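Local structure of putative oxidoreductase yhhX (Escherichia coli K-12, 3F4L) at residues I3-T14 and D65-T73; T118-F127 and N315-L323. The protein probably works as an NADP-dependent oxidoreductase of the Gfo/Idh/MocA family, possibly acting on scyllo-inositol. All blocks are in the same frame, centred on the assembly; numbering follows the deposited sequence.

Overall arrangement
Interaction 1 lies in the Rossmann sheet, where strands 3-8 and 66-71 run parallel as direct neighbours, and it includes the tight turn after the first strand. Interaction 2 lies at the far edge of that same sheet: strand 119-121, the outermost on that side, and the chain after it meet the loop and first turn of helix 319-331, part of the C-terminal alpha/beta domain. Strand 91-94 separates strands 66-71 and 119-121. The centres of the two interactions are about 17 Å apart and their nearest atoms about 5 Å, without touching. Y122 bonds through its OH to Y17 O in helix 12-22, and its ring meets that of H18. In Rossmann enzymes the carboxyl ends of the parallel strands generally receive the dinucleotide.

Interaction 1. Residues I3-T14 and D65-T73; sequences INCAFIGFGKST and DVKLVVVCT
The ring of F7 and the side chain of V70 come together through their first torsions: F7 keeps CG beside its backbone N (chi1 -70°), which lays the ring along V70, while V70, with CG1 anti to its N (chi1 -173°), sets CB 3.5 Å from F7 CD2 and holds CG2 over one ring face. These are the two central strands of a Rossmann fold, 3-8 and 66-71, parallel with their segments at 20°. A6 N donates to L68 O and its O accepts from V70 N, I8 N donates to V70 O, and C72 N reaches I8 O at 2.8 Å. These bonds satisfy the inward backbone groups of this pair; C5 and F7 bond on their other side to strand 29-35, and apolar side chains suit the buried faces.

On the face shared by C5, L68, F7 and V70, V70 CG2 makes a CH-pi contact 4.2 Å from the centroid of the F7 ring. C72 SG comes to the ring's edge, 4.0 Å from F7 CD2. Cutting F7 back to an alanine is likely to leave V70 CG2 and C72 SG without the ring they pack against, and a gap beside L19 of helix 12-22. On the other face, with A6, I8 CG1 meets V69 CG1 at 3.5 Å; past the strand end I8 CG2 lies alongside T73 CG2, while T73 OG1 bonds to S77.

Strand 3-8 ends at I8, and the loop opens with G9, whose backbone angles call for glycine: a beta carbon would jam against the preceding carbonyl and clash with C72 C. This turn usually faces the dinucleotide in Rossmann enzymes. S13 OG bonds to E95. T14 OG1 bonds to G9 O from above the carbonyl plane, at 3.0 Å, while lying 3.3 Å from C72 CB.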
loop_
_atom_site.group_PDB
_atom_site.type_symbol
_atom_site.label_atom_id
_atom_site.label_comp_id
_atom_site.label_asym_id
_atom_site.label_seq_id
_atom_site.Cartn_x
_atom_site.Cartn_y
_atom_site.Cartn_z
ATOM N N ILE A 3 -18.196 3.901 -40.690
ATOM C CA ILE A 3 -17.719 2.520 -40.720
ATOM C C ILE A 3 -18.822 1.623 -40.180
ATOM O O ILE A 3 -19.424 1.944 -39.160
ATOM C CB ILE A 3 -16.495 2.301 -39.798
ATOM C CG1 ILE A 3 -15.367 3.255 -40.176
ATOM C CG2 ILE A 3 -16.038 0.848 -39.887
ATOM C CD1 ILE A 3 -14.113 3.081 -39.334
ATOM N N ASN A 4 -19.086 0.509 -40.861
ATOM C CA ASN A 4 -20.095 -0.445 -40.409
ATOM C C ASN A 4 -19.421 -1.452 -39.485
ATOM O O ASN A 4 -18.322 -1.946 -39.770
ATOM C CB ASN A 4 -20.722 -1.201 -41.584
ATOM C CG ASN A 4 -21.739 -0.369 -42.339
ATOM O OD1 ASN A 4 -22.571 -0.904 -43.094
ATOM N ND2 ASN A 4 -21.682 0.943 -42.149
ATOM N N CYS A 5 -20.077 -1.752 -38.371
ATOM C CA CYS A 5 -19.528 -2.710 -37.433
ATOM C C CYS A 5 -20.593 -3.733 -37.079
ATOM O O CYS A 5 -21.755 -3.609 -37.493
ATOM C CB CYS A 5 -19.028 -1.991 -36.175
ATOM S SG CYS A 5 -20.290 -1.041 -35.269
ATOM N N ALA A 6 -20.197 -4.751 -36.326
ATOM C CA ALA A 6 -21.123 -5.788 -35.909
ATOM C C ALA A 6 -20.700 -6.362 -34.565
ATOM O O ALA A 6 -19.517 -6.430 -34.251
ATOM C CB ALA A 6 -21.186 -6.889 -36.958
ATOM N N PHE A 7 -21.673 -6.777 -33.766
ATOM C CA PHE A 7 -21.353 -7.345 -32.473
ATOM C C PHE A 7 -21.638 -8.823 -32.391
ATOM O O PHE A 7 -22.655 -9.301 -32.896
ATOM C CB PHE A 7 -22.142 -6.652 -31.359
ATOM C CG PHE A 7 -21.716 -5.253 -31.104
ATOM C CD1 PHE A 7 -22.136 -4.221 -31.936
ATOM C CD2 PHE A 7 -20.858 -4.964 -30.047
ATOM C CE1 PHE A 7 -21.700 -2.913 -31.715
ATOM C CE2 PHE A 7 -20.418 -3.667 -29.815
ATOM C CZ PHE A 7 -20.836 -2.640 -30.647
ATOM N N ILE A 8 -20.717 -9.549 -31.767
ATOM C CA ILE A 8 -20.905 -10.968 -31.533
ATOM C C ILE A 8 -21.244 -10.994 -30.050
ATOM O O ILE A 8 -20.365 -10.816 -29.197
ATOM C CB ILE A 8 -19.621 -11.787 -31.741
ATOM C CG1 ILE A 8 -19.053 -11.548 -33.142
ATOM C CG2 ILE A 8 -19.923 -13.261 -31.528
ATOM C CD1 ILE A 8 -20.000 -11.865 -34.243
ATOM N N GLY A 9 -22.520 -11.190 -29.750
ATOM C CA GLY A 9 -22.963 -11.219 -28.374
ATOM C C GLY A 9 -23.848 -10.022 -28.093
ATOM O O GLY A 9 -23.553 -8.899 -28.509
ATOM N N PHE A 10 -24.950 -10.253 -27.393
ATOM C CA PHE A 10 -25.853 -9.160 -27.072
ATOM C C PHE A 10 -26.262 -9.228 -25.607
ATOM O O PHE A 10 -27.442 -9.285 -25.286
ATOM C CB PHE A 10 -27.093 -9.215 -27.972
ATOM C CG PHE A 10 -27.966 -7.994 -27.874
ATOM C CD1 PHE A 10 -27.419 -6.726 -28.004
ATOM C CD2 PHE A 10 -29.340 -8.114 -27.686
ATOM C CE1 PHE A 10 -28.223 -5.588 -27.952
ATOM C CE2 PHE A 10 -30.154 -6.983 -27.634
ATOM C CZ PHE A 10 -29.588 -5.716 -27.768
ATOM N N GLY A 11 -25.274 -9.242 -24.723
ATOM C CA GLY A 11 -25.558 -9.300 -23.302
ATOM C C GLY A 11 -25.498 -7.915 -22.683
ATOM O O GLY A 11 -25.625 -6.900 -23.381
ATOM N N LYS A 12 -25.296 -7.872 -21.372
ATOM C CA LYS A 12 -25.221 -6.606 -20.664
ATOM C C LYS A 12 -24.050 -5.741 -21.094
ATOM O O LYS A 12 -24.196 -4.532 -21.249
ATOM C CB LYS A 12 -25.158 -6.850 -19.158
ATOM C CG LYS A 12 -26.519 -7.109 -18.540
ATOM C CD LYS A 12 -27.378 -5.853 -18.633
ATOM C CE LYS A 12 -28.706 -6.013 -17.911
ATOM N NZ LYS A 12 -29.492 -4.745 -17.928
ATOM N N SER A 13 -22.888 -6.349 -21.289
ATOM C CA SER A 13 -21.730 -5.570 -21.694
ATOM C C SER A 13 -22.020 -4.819 -22.995
ATOM O O SER A 13 -21.707 -3.645 -23.119
ATOM C CB SER A 13 -20.513 -6.473 -21.886
ATOM O OG SER A 13 -20.734 -7.377 -22.948
ATOM N N THR A 14 -22.626 -5.497 -23.959
ATOM C CA THR A 14 -22.938 -4.869 -25.235
ATOM C C THR A 14 -23.929 -3.702 -25.093
ATOM O O THR A 14 -23.729 -2.637 -25.679
ATOM C CB THR A 14 -23.529 -5.901 -26.222
ATOM O OG1 THR A 14 -22.640 -7.020 -26.327
ATOM C CG2 THR A 14 -23.727 -5.282 -27.599
ATOM N N ASP A 65 -19.422 -4.841 -46.249
ATOM C CA ASP A 65 -19.310 -3.535 -45.620
ATOM C C ASP A 65 -18.947 -3.521 -44.140
ATOM O O ASP A 65 -18.728 -2.451 -43.581
ATOM C CB ASP A 65 -20.598 -2.748 -45.845
ATOM C CG ASP A 65 -20.952 -2.632 -47.317
ATOM O OD1 ASP A 65 -20.095 -2.165 -48.108
ATOM O OD2 ASP A 65 -22.087 -3.014 -47.681
ATOM N N VAL A 66 -18.884 -4.686 -43.502
ATOM C CA VAL A 66 -18.512 -4.728 -42.087
ATOM C C VAL A 66 -16.993 -4.665 -41.979
ATOM O O VAL A 66 -16.294 -5.503 -42.550
ATOM C CB VAL A 66 -19.006 -6.022 -41.389
ATOM C CG1 VAL A 66 -18.396 -6.119 -39.991
ATOM C CG2 VAL A 66 -20.524 -6.015 -41.294
ATOM N N LYS A 67 -16.486 -3.674 -41.248
ATOM C CA LYS A 67 -15.041 -3.509 -41.089
ATOM C C LYS A 67 -14.556 -3.858 -39.690
ATOM O O LYS A 67 -13.378 -4.156 -39.490
ATOM C CB LYS A 67 -14.638 -2.066 -41.414
ATOM C CG LYS A 67 -14.968 -1.630 -42.835
ATOM C CD LYS A 67 -14.015 -2.233 -43.863
ATOM C CE LYS A 67 -12.695 -1.464 -43.909
ATOM N NZ LYS A 67 -11.861 -1.805 -45.111
ATOM N N LEU A 68 -15.456 -3.803 -38.714
ATOM C CA LEU A 68 -15.076 -4.124 -37.341
ATOM C C LEU A 68 -16.080 -5.056 -36.679
ATOM O O LEU A 68 -17.289 -4.832 -36.736
ATOM C CB LEU A 68 -14.949 -2.843 -36.498
ATOM C CG LEU A 68 -14.631 -3.122 -35.014
ATOM C CD1 LEU A 68 -13.166 -3.545 -34.855
ATOM C CD2 LEU A 68 -14.942 -1.880 -34.170
ATOM N N VAL A 69 -15.566 -6.112 -36.063
ATOM C CA VAL A 69 -16.399 -7.073 -35.353
ATOM C C VAL A 69 -16.037 -6.953 -33.873
ATOM O O VAL A 69 -14.866 -6.978 -33.519
ATOM C CB VAL A 69 -16.133 -8.512 -35.850
ATOM C CG1 VAL A 69 -16.866 -9.508 -34.980
ATOM C CG2 VAL A 69 -16.592 -8.639 -37.315
ATOM N N VAL A 70 -17.042 -6.797 -33.018
ATOM C CA VAL A 70 -16.797 -6.660 -31.578
ATOM C C VAL A 70 -17.270 -7.922 -30.855
ATOM O O VAL A 70 -18.456 -8.199 -30.808
ATOM C CB VAL A 70 -17.535 -5.430 -31.031
ATOM C CG1 VAL A 70 -17.154 -5.171 -29.570
ATOM C CG2 VAL A 70 -17.207 -4.224 -31.892
ATOM N N VAL A 71 -16.331 -8.681 -30.298
ATOM C CA VAL A 71 -16.647 -9.926 -29.608
ATOM C C VAL A 71 -16.948 -9.691 -28.129
ATOM O O VAL A 71 -16.060 -9.326 -27.357
ATOM C CB VAL A 71 -15.484 -10.910 -29.738
ATOM C CG1 VAL A 71 -15.863 -12.242 -29.128
ATOM C CG2 VAL A 71 -15.107 -11.065 -31.209
ATOM N N CYS A 72 -18.207 -9.901 -27.755
ATOM C CA CYS A 72 -18.674 -9.691 -26.384
ATOM C C CYS A 72 -19.359 -10.919 -25.812
ATOM O O CYS A 72 -20.216 -10.792 -24.946
ATOM C CB CYS A 72 -19.682 -8.548 -26.340
ATOM S SG CYS A 72 -19.151 -7.063 -27.162
ATOM N N THR A 73 -19.002 -12.098 -26.307
ATOM C CA THR A 73 -19.600 -13.340 -25.825
ATOM C C THR A 73 -18.893 -13.800 -24.557
ATOM O O THR A 73 -18.194 -13.027 -23.898
ATOM C CB THR A 73 -19.487 -14.478 -26.876
ATOM O OG1 THR A 73 -18.111 -14.654 -27.255
ATOM C CG2 THR A 73 -20.330 -14.161 -28.109
#

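Interaction 2. Residues T118-F127 and N315-L323; sequences TVTPYQNRRF and NYVKESEVL
Y316 reaches across to P121 and Q123 with its hydroxyl, and its side chain can be followed outward to that point. From CB, CG takes the crowded position between backbone N and carbonyl carbon (chi1 77°), which folds the ring back over its neighbour V317, whose CG2 sits over the ring centre. Along the rim, CD2 meets F127 CE2 at 4.2 Å, CE1 passes T120 OG1, and CE2 faces Q123 O at the ring's edge. At the tip, OH accepts a hydrogen bond from Q123 N (2.9 Å) and gives a weak one to P121 O. A tyrosine suits the place because its ring packs on V317 and F127 while its hydroxyl serves the carbonyl of P121 and the N-H of Q123.

N315 works in a similar way with an amide: ND2 donates to T120 OG1 at 3.0 Å, almost in the amide plane, and also to V317 O, on a lone pair of that carbonyl. Two acceptors on one NH2 group fix the amide's rotation.

V317 CG2 also covers the centre of the R126 guanidinium, 3.8 Å above its plane. The R126 chain is extended from CG to NE, and the guanidinium meets E321 end-on: NH1 and NH2 both point to OE1, NH2 at 3.1 Å in a salt bridge, the two planes nearly perpendicular. The same OE1 takes K318 N at the helix N-cap position. R126 NE makes a second salt bridge, to D181 of helix 171-187, which probably helps balance its charge.

P121 CD meets V322 CG2 at 3.7 Å, and P121 CG packs on V317 CG1. The contact thus joins strand 119-121 and the chain after it to loop 315-318 and the first turn of helix 319-331, with helix 171-187 beside R126 and V301 of helix 300-311 against Y316.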
loop_
_atom_site.group_PDB
_atom_site.type_symbol
_atom_site.label_atom_id
_atom_site.label_comp_id
_atom_site.label_asym_id
_atom_site.label_seq_id
_atom_site.Cartn_x
_atom_site.Cartn_y
_atom_site.Cartn_z
ATOM N N THR A 118 -6.415 -5.263 -37.736
ATOM C CA THR A 118 -6.212 -4.876 -36.354
ATOM C C THR A 118 -7.037 -5.732 -35.393
ATOM O O THR A 118 -8.241 -5.870 -35.562
ATOM C CB THR A 118 -6.635 -3.411 -36.116
ATOM O OG1 THR A 118 -5.803 -2.533 -36.883
ATOM C CG2 THR A 118 -6.528 -3.062 -34.629
ATOM N N VAL A 119 -6.384 -6.320 -34.401
ATOM C CA VAL A 119 -7.096 -7.083 -33.376
ATOM C C VAL A 119 -6.624 -6.466 -32.059
ATOM O O VAL A 119 -5.426 -6.335 -31.822
ATOM C CB VAL A 119 -6.779 -8.594 -33.414
ATOM C CG1 VAL A 119 -5.326 -8.863 -33.010
ATOM C CG2 VAL A 119 -7.725 -9.332 -32.499
ATOM N N THR A 120 -7.560 -6.077 -31.205
ATOM C CA THR A 120 -7.198 -5.423 -29.952
ATOM C C THR A 120 -8.232 -5.623 -28.859
ATOM O O THR A 120 -9.399 -5.881 -29.140
ATOM C CB THR A 120 -7.036 -3.896 -30.182
ATOM O OG1 THR A 120 -6.721 -3.245 -28.946
ATOM C CG2 THR A 120 -8.334 -3.294 -30.728
ATOM N N PRO A 121 -7.807 -5.535 -27.590
ATOM C CA PRO A 121 -8.752 -5.698 -26.483
ATOM C C PRO A 121 -9.488 -4.364 -26.293
ATOM O O PRO A 121 -9.094 -3.347 -26.865
ATOM C CB PRO A 121 -7.844 -6.033 -25.304
ATOM C CG PRO A 121 -6.613 -5.216 -25.605
ATOM C CD PRO A 121 -6.418 -5.474 -27.095
ATOM N N TYR A 122 -10.556 -4.381 -25.502
ATOM C CA TYR A 122 -11.360 -3.194 -25.219
ATOM C C TYR A 122 -10.922 -2.673 -23.851
ATOM O O TYR A 122 -11.401 -3.145 -22.827
ATOM C CB TYR A 122 -12.851 -3.587 -25.188
ATOM C CG TYR A 122 -13.846 -2.474 -24.911
ATOM C CD1 TYR A 122 -13.902 -1.332 -25.713
ATOM C CD2 TYR A 122 -14.764 -2.588 -23.876
ATOM C CE1 TYR A 122 -14.855 -0.336 -25.488
ATOM C CE2 TYR A 122 -15.718 -1.598 -23.640
ATOM C CZ TYR A 122 -15.755 -0.482 -24.450
ATOM O OH TYR A 122 -16.692 0.489 -24.217
ATOM N N GLN A 123 -9.993 -1.720 -23.834
ATOM C CA GLN A 123 -9.510 -1.158 -22.571
ATOM C C GLN A 123 -10.105 0.230 -22.391
ATOM O O GLN A 123 -9.402 1.230 -22.428
ATOM C CB GLN A 123 -7.977 -1.082 -22.570
ATOM C CG GLN A 123 -7.296 -2.441 -22.733
ATOM C CD GLN A 123 -7.621 -3.413 -21.604
ATOM O OE1 GLN A 123 -8.228 -3.038 -20.600
ATOM N NE2 GLN A 123 -7.199 -4.664 -21.757
ATOM N N ASN A 124 -11.414 0.271 -22.180
ATOM C CA ASN A 124 -12.125 1.530 -22.021
ATOM C C ASN A 124 -11.721 2.327 -20.782
ATOM O O ASN A 124 -11.885 3.543 -20.756
ATOM C CB ASN A 124 -13.644 1.281 -22.013
ATOM C CG ASN A 124 -14.092 0.345 -20.888
ATOM O OD1 ASN A 124 -13.554 -0.741 -20.713
ATOM N ND2 ASN A 124 -15.099 0.771 -20.132
ATOM N N ARG A 125 -11.184 1.668 -19.761
ATOM C CA ARG A 125 -10.815 2.404 -18.552
ATOM C C ARG A 125 -9.587 3.294 -18.742
ATOM O O ARG A 125 -9.122 3.961 -17.807
ATOM C CB ARG A 125 -10.638 1.441 -17.366
ATOM C CG ARG A 125 -11.898 0.585 -17.115
ATOM C CD ARG A 125 -12.102 0.208 -15.643
ATOM N NE ARG A 125 -12.627 1.343 -14.895
ATOM C CZ ARG A 125 -13.838 1.402 -14.348
ATOM N NH1 ARG A 125 -14.678 0.382 -14.439
ATOM N NH2 ARG A 125 -14.218 2.508 -13.737
ATOM N N ARG A 126 -9.068 3.314 -19.963
ATOM C CA ARG A 126 -7.948 4.182 -20.266
ATOM C C ARG A 126 -8.551 5.562 -20.428
ATOM O O ARG A 126 -7.847 6.561 -20.511
ATOM C CB ARG A 126 -7.262 3.756 -21.563
ATOM C CG ARG A 126 -6.404 2.521 -21.379
ATOM C CD ARG A 126 -5.492 2.283 -22.566
ATOM N NE ARG A 126 -4.647 1.116 -22.341
ATOM C CZ ARG A 126 -3.555 0.846 -23.048
ATOM N NH1 ARG A 126 -3.185 1.663 -24.022
ATOM N NH2 ARG A 126 -2.828 -0.226 -22.770
ATOM N N PHE A 127 -9.876 5.603 -20.469
ATOM C CA PHE A 127 -10.577 6.862 -20.606
ATOM C C PHE A 127 -11.457 7.164 -19.395
ATOM O O PHE A 127 -12.452 7.864 -19.515
ATOM C CB PHE A 127 -11.390 6.869 -21.909
ATOM C CG PHE A 127 -10.546 6.670 -23.131
ATOM C CD1 PHE A 127 -9.576 7.610 -23.477
ATOM C CD2 PHE A 127 -10.656 5.516 -23.892
ATOM C CE1 PHE A 127 -8.725 7.399 -24.560
ATOM C CE2 PHE A 127 -9.805 5.291 -24.984
ATOM C CZ PHE A 127 -8.838 6.236 -25.315
ATOM N N ASN A 315 -2.825 1.777 -33.312
ATOM C CA ASN A 315 -3.918 1.353 -32.437
ATOM C C ASN A 315 -3.714 1.973 -31.053
ATOM O O ASN A 315 -2.573 2.151 -30.620
ATOM C CB ASN A 315 -3.934 -0.172 -32.343
ATOM C CG ASN A 315 -5.173 -0.704 -31.648
ATOM O OD1 ASN A 315 -6.299 -0.440 -32.074
ATOM N ND2 ASN A 315 -4.971 -1.457 -30.573
ATOM N N TYR A 316 -4.806 2.286 -30.356
ATOM C CA TYR A 316 -4.698 2.919 -29.041
ATOM C C TYR A 316 -3.993 2.051 -28.008
ATOM O O TYR A 316 -3.381 2.566 -27.071
ATOM C CB TYR A 316 -6.082 3.354 -28.524
ATOM C CG TYR A 316 -6.969 2.247 -27.982
ATOM C CD1 TYR A 316 -7.388 1.188 -28.793
ATOM C CD2 TYR A 316 -7.417 2.278 -26.660
ATOM C CE1 TYR A 316 -8.230 0.193 -28.302
ATOM C CE2 TYR A 316 -8.260 1.283 -26.155
ATOM C CZ TYR A 316 -8.662 0.248 -26.984
ATOM O OH TYR A 316 -9.502 -0.725 -26.494
ATOM N N VAL A 317 -4.075 0.735 -28.181
ATOM C CA VAL A 317 -3.415 -0.200 -27.277
ATOM C C VAL A 317 -2.265 -0.879 -28.029
ATOM O O VAL A 317 -2.461 -1.407 -29.128
ATOM C CB VAL A 317 -4.384 -1.302 -26.777
ATOM C CG1 VAL A 317 -3.634 -2.305 -25.908
ATOM C CG2 VAL A 317 -5.521 -0.681 -25.975
ATOM N N LYS A 318 -1.073 -0.876 -27.444
ATOM C CA LYS A 318 0.060 -1.517 -28.097
ATOM C C LYS A 318 0.053 -3.019 -27.814
ATOM O O LYS A 318 -0.339 -3.459 -26.725
ATOM C CB LYS A 318 1.382 -0.913 -27.608
ATOM C CG LYS A 318 1.459 0.605 -27.733
ATOM C CD LYS A 318 2.890 1.114 -27.578
ATOM C CE LYS A 318 3.495 0.733 -26.241
ATOM N NZ LYS A 318 4.910 1.185 -26.151
ATOM N N GLU A 319 0.495 -3.796 -28.802
ATOM C CA GLU A 319 0.562 -5.254 -28.688
ATOM C C GLU A 319 1.336 -5.668 -27.432
ATOM O O GLU A 319 0.895 -6.539 -26.682
ATOM C CB GLU A 319 1.235 -5.842 -29.946
ATOM C CG GLU A 319 1.243 -7.374 -30.043
ATOM C CD GLU A 319 1.930 -7.884 -31.323
ATOM O OE1 GLU A 319 1.604 -7.366 -32.416
ATOM O OE2 GLU A 319 2.783 -8.804 -31.240
ATOM N N SER A 320 2.486 -5.035 -27.205
ATOM C CA SER A 320 3.317 -5.354 -26.048
ATOM C C SER A 320 2.600 -5.137 -24.720
ATOM O O SER A 320 2.840 -5.860 -23.762
ATOM C CB SER A 320 4.613 -4.533 -26.066
ATOM O OG SER A 320 4.360 -3.141 -25.964
ATOM N N GLU A 321 1.724 -4.143 -24.658
ATOM C CA GLU A 321 0.985 -3.876 -23.426
ATOM C C GLU A 321 0.006 -5.016 -23.156
ATOM O O GLU A 321 -0.205 -5.421 -22.014
ATOM C CB GLU A 321 0.227 -2.547 -23.543
ATOM C CG GLU A 321 1.151 -1.373 -23.845
ATOM C CD GLU A 321 0.418 -0.055 -24.033
ATOM O OE1 GLU A 321 -0.542 0.003 -24.826
ATOM O OE2 GLU A 321 0.813 0.937 -23.394
ATOM N N VAL A 322 -0.587 -5.544 -24.216
ATOM C CA VAL A 322 -1.540 -6.632 -24.065
ATOM C C VAL A 322 -0.828 -7.891 -23.586
ATOM O O VAL A 322 -1.289 -8.551 -22.664
ATOM C CB VAL A 322 -2.267 -6.920 -25.400
ATOM C CG1 VAL A 322 -3.260 -8.048 -25.225
ATOM C CG2 VAL A 322 -2.973 -5.668 -25.870
ATOM N N LEU A 323 0.307 -8.213 -24.202
ATOM C CA LEU A 323 1.057 -9.406 -23.823
ATOM C C LEU A 323 1.618 -9.300 -22.401
ATOM O O LEU A 323 1.666 -10.291 -21.667
ATOM C CB LEU A 323 2.193 -9.649 -24.821
ATOM C CG LEU A 323 1.750 -9.992 -26.252
ATOM C CD1 LEU A 323 2.963 -10.138 -27.164
ATOM C CD2 LEU A 323 0.945 -11.272 -26.231
#